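Local structure of purine nucleoside phosphorylase (Thermus thermophilus, 6TK9) at residues L127-Y131 with A158-I164. The protein catalyses the phosphorolysis of purine nucleosides, probably inosine and guanosine, to the free purine base and ribose 1-phosphate. Residues are numbered along the deposited sequence; the frame is centred on the assembly and turned at random.
Sequences LHLDY and AYDPELI
Y159 lies over segment 127-131 of strand 124-133 and meets H128 in two ways. H128 CB sits over one face of the phenol ring, displaced toward the rim, a CH-pi contact 3.5 Å from the Y159 ring centroid. The two ring planes stand at 82°, an oblique pair. H128 ND1 donates to Y159 OH over 2.7 Å, nearly straight (164°) and close to the imidazole plane. The other ring nitrogen, H128 NE2, is hydrogen-bonded to S230 OG, so both nitrogens help fix the ring's rotation. Y159 CG is anti to the carbonyl carbon (chi1 -67°), which carries the ring across the strand, over H128. Its CE2 edge reaches D130 C at 3.6 Å. A158 CB touches the edge of the Y131 ring at CE2. The contact joins an interior strand of the mixed sheet, paired with 179-185 and 225-235, to the start of helix 161-173 in the phosphorylase-superfamily alpha/beta fold. D160 is the N-cap of that helix: its OD1 accepts from L163 N at 2.9 Å. One turn in, I164 packs on two leucines. Its CG2 is 4.0 Å from L127 CD2; its CD1 touches L129 CD2, the two side chains crossing at about a right angle. With an alanine here instead of Y159, H128 ND1 would probably lose its acceptor and a gap would open over H128 CB. D130 OD2 bonds A195 N of a second subunit.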
ATOM      1  N   LEU A 127      22.795   9.937   2.226  1.00 39.75           N
ATOM      2  CA  LEU A 127      22.909   9.764   3.686  1.00 42.60           C
ATOM      3  C   LEU A 127      21.856   8.745   4.126  1.00 42.38           C
ATOM      4  O   LEU A 127      20.702   8.870   3.700  1.00 48.93           O
ATOM      5  CB  LEU A 127      22.666  11.130   4.325  1.00 44.66           C
ATOM      6  CG  LEU A 127      22.636  11.167   5.846  1.00 43.60           C
ATOM      7  CD1 LEU A 127      23.981  10.760   6.410  1.00 44.42           C
ATOM      8  CD2 LEU A 127      22.240  12.554   6.332  1.00 46.66           C
ATOM      9  N   HIS A 128      22.241   7.763   4.932  1.00 40.53           N
ATOM     10  CA  HIS A 128      21.314   6.757   5.508  1.00 38.86           C
ATOM     11  C   HIS A 128      20.569   7.407   6.676  1.00 41.64           C
ATOM     12  O   HIS A 128      21.250   7.919   7.588  1.00 45.03           O
ATOM     13  CB  HIS A 128      22.081   5.520   5.973  1.00 37.37           C
ATOM     14  CG  HIS A 128      22.655   4.693   4.874  1.00 37.47           C
ATOM     15  ND1 HIS A 128      23.008   3.379   5.071  1.00 35.42           N
ATOM     16  CD2 HIS A 128      22.939   4.985   3.581  1.00 39.57           C
ATOM     17  CE1 HIS A 128      23.489   2.892   3.940  1.00 42.37           C
ATOM     18  NE2 HIS A 128      23.453   3.858   3.002  1.00 39.07           N
ATOM     19  N   LEU A 129      19.235   7.376   6.649  1.00 39.91           N
ATOM     20  CA  LEU A 129      18.370   7.806   7.775  1.00 36.82           C
ATOM     21  C   LEU A 129      17.868   6.602   8.554  1.00 34.14           C
ATOM     22  O   LEU A 129      17.655   6.756   9.742  1.00 33.60           O
ATOM     23  CB  LEU A 129      17.197   8.598   7.214  1.00 37.78           C
ATOM     24  CG  LEU A 129      17.598   9.916   6.576  1.00 41.27           C
ATOM     25  CD1 LEU A 129      16.367  10.704   6.146  1.00 44.39           C
ATOM     26  CD2 LEU A 129      18.450  10.728   7.539  1.00 40.62           C
ATOM     27  N   ASP A 130      17.664   5.461   7.889  1.00 37.39           N
ATOM     28  CA  ASP A 130      17.170   4.205   8.526  1.00 38.99           C
ATOM     29  C   ASP A 130      17.418   3.019   7.592  1.00 38.23           C
ATOM     30  O   ASP A 130      17.867   3.232   6.440  1.00 42.08           O
ATOM     31  CB  ASP A 130      15.681   4.317   8.851  1.00 40.46           C
ATOM     32  CG  ASP A 130      15.242   3.567  10.085  1.00 40.99           C
ATOM     33  OD1 ASP A 130      16.111   2.977  10.733  1.00 41.38           O
ATOM     34  OD2 ASP A 130      14.018   3.562  10.360  1.00 46.77           O
ATOM     35  N   TYR A 131      17.134   1.808   8.058  1.00 35.05           N
ATOM     36  CA  TYR A 131      17.426   0.562   7.302  1.00 32.72           C
ATOM     37  C   TYR A 131      16.228  -0.386   7.391  1.00 32.85           C
ATOM     38  O   TYR A 131      15.392  -0.350   8.352  1.00 30.29           O
ATOM     39  CB  TYR A 131      18.718  -0.106   7.812  1.00 34.39           C
ATOM     40  CG  TYR A 131      18.572  -0.803   9.141  1.00 32.01           C
ATOM     41  CD1 TYR A 131      17.954  -2.036   9.236  1.00 32.97           C
ATOM     42  CD2 TYR A 131      18.981  -0.204  10.312  1.00 34.29           C
ATOM     43  CE1 TYR A 131      17.733  -2.649  10.458  1.00 34.61           C
ATOM     44  CE2 TYR A 131      18.813  -0.827  11.541  1.00 38.26           C
ATOM     45  CZ  TYR A 131      18.168  -2.049  11.621  1.00 36.44           C
ATOM     46  OH  TYR A 131      17.974  -2.664  12.827  1.00 37.24           O
ATOM     47  N   ALA A 158      19.368   4.278  15.003  1.00 42.58           N
ATOM     48  CA  ALA A 158      20.496   3.381  14.654  1.00 43.20           C
ATOM     49  C   ALA A 158      21.567   4.241  13.974  1.00 43.76           C
ATOM     50  O   ALA A 158      22.751   4.200  14.381  1.00 44.16           O
ATOM     51  CB  ALA A 158      20.033   2.259  13.759  1.00 40.55           C
ATOM     52  N   TYR A 159      21.143   5.038  12.998  1.00 38.97           N
ATOM     53  CA  TYR A 159      21.973   6.087  12.375  1.00 38.25           C
ATOM     54  C   TYR A 159      21.966   7.300  13.321  1.00 44.99           C
ATOM     55  O   TYR A 159      20.871   7.862  13.590  1.00 44.11           O
ATOM     56  CB  TYR A 159      21.471   6.298  10.957  1.00 36.98           C
ATOM     57  CG  TYR A 159      21.692   5.126  10.024  1.00 41.33           C
ATOM     58  CD1 TYR A 159      22.960   4.826   9.534  1.00 43.33           C
ATOM     59  CD2 TYR A 159      20.633   4.360   9.557  1.00 37.78           C
ATOM     60  CE1 TYR A 159      23.165   3.793   8.632  1.00 40.66           C
ATOM     61  CE2 TYR A 159      20.822   3.330   8.649  1.00 38.18           C
ATOM     62  CZ  TYR A 159      22.094   3.037   8.198  1.00 38.30           C
ATOM     63  OH  TYR A 159      22.301   2.026   7.315  1.00 38.71           O
ATOM     64  N   ASP A 160      23.142   7.627  13.881  1.00 44.91           N
ATOM     65  CA  ASP A 160      23.324   8.703  14.887  1.00 44.14           C
ATOM     66  C   ASP A 160      22.700   9.983  14.359  1.00 44.71           C
ATOM     67  O   ASP A 160      23.016  10.400  13.248  1.00 42.51           O
ATOM     68  CB  ASP A 160      24.786   8.980  15.244  1.00 45.67           C
ATOM     69  CG  ASP A 160      24.920   9.968  16.401  1.00 47.25           C
ATOM     70  OD1 ASP A 160      25.051  11.180  16.110  1.00 48.45           O
ATOM     71  OD2 ASP A 160      24.887   9.526  17.587  1.00 38.89           O
ATOM     72  N   PRO A 161      21.782  10.602  15.143  1.00 48.42           N
ATOM     73  CA  PRO A 161      21.145  11.866  14.768  1.00 47.22           C
ATOM     74  C   PRO A 161      22.100  13.072  14.713  1.00 48.17           C
ATOM     75  O   PRO A 161      21.858  13.931  13.884  1.00 47.67           O
ATOM     76  CB  PRO A 161      20.095  12.088  15.868  1.00 43.60           C
ATOM     77  CG  PRO A 161      19.896  10.731  16.466  1.00 45.50           C
ATOM     78  CD  PRO A 161      21.262  10.091  16.418  1.00 43.74           C
ATOM     79  N   GLU A 162      23.136  13.130  15.562  1.00 46.22           N
ATOM     80  CA  GLU A 162      24.123  14.254  15.526  1.00 53.06           C
ATOM     81  C   GLU A 162      24.944  14.146  14.228  1.00 49.05           C
ATOM     82  O   GLU A 162      25.228  15.193  13.591  1.00 49.15           O
ATOM     83  CB  GLU A 162      25.036  14.288  16.761  1.00 60.81           C
ATOM     84  CG  GLU A 162      24.473  15.021  17.984  1.00 69.47           C
ATOM     85  CD  GLU A 162      25.525  15.427  19.025  1.00 77.80           C
ATOM     86  OE1 GLU A 162      25.984  14.547  19.799  1.00 67.35           O
ATOM     87  OE2 GLU A 162      25.909  16.629  19.057  1.00 78.20           O
ATOM     88  N   LEU A 163      25.299  12.925  13.821  1.00 42.45           N
ATOM     89  CA  LEU A 163      26.122  12.705  12.611  1.00 39.66           C
ATOM     90  C   LEU A 163      25.286  13.002  11.366  1.00 42.93           C
ATOM     91  O   LEU A 163      25.887  13.399  10.348  1.00 39.68           O
ATOM     92  CB  LEU A 163      26.665  11.279  12.627  1.00 40.16           C
ATOM     93  CG  LEU A 163      27.617  10.973  13.787  1.00 44.37           C
ATOM     94  CD1 LEU A 163      28.333   9.654  13.583  1.00 45.20           C
ATOM     95  CD2 LEU A 163      28.643  12.084  13.973  1.00 44.98           C
ATOM     96  N   ILE A 164      23.959  12.844  11.442  1.00 42.64           N
ATOM     97  CA  ILE A 164      23.048  13.140  10.300  1.00 46.01           C
ATOM     98  C   ILE A 164      23.037  14.657  10.089  1.00 45.88           C
ATOM     99  O   ILE A 164      23.094  15.110   8.917  1.00 44.01           O
ATOM    100  CB  ILE A 164      21.643  12.528  10.526  1.00 49.04           C
ATOM    101  CG1 ILE A 164      21.627  11.052  10.105  1.00 48.22           C
ATOM    102  CG2 ILE A 164      20.539  13.319   9.823  1.00 42.58           C
ATOM    103  CD1 ILE A 164      20.599  10.211  10.825  1.00 47.02           C
TER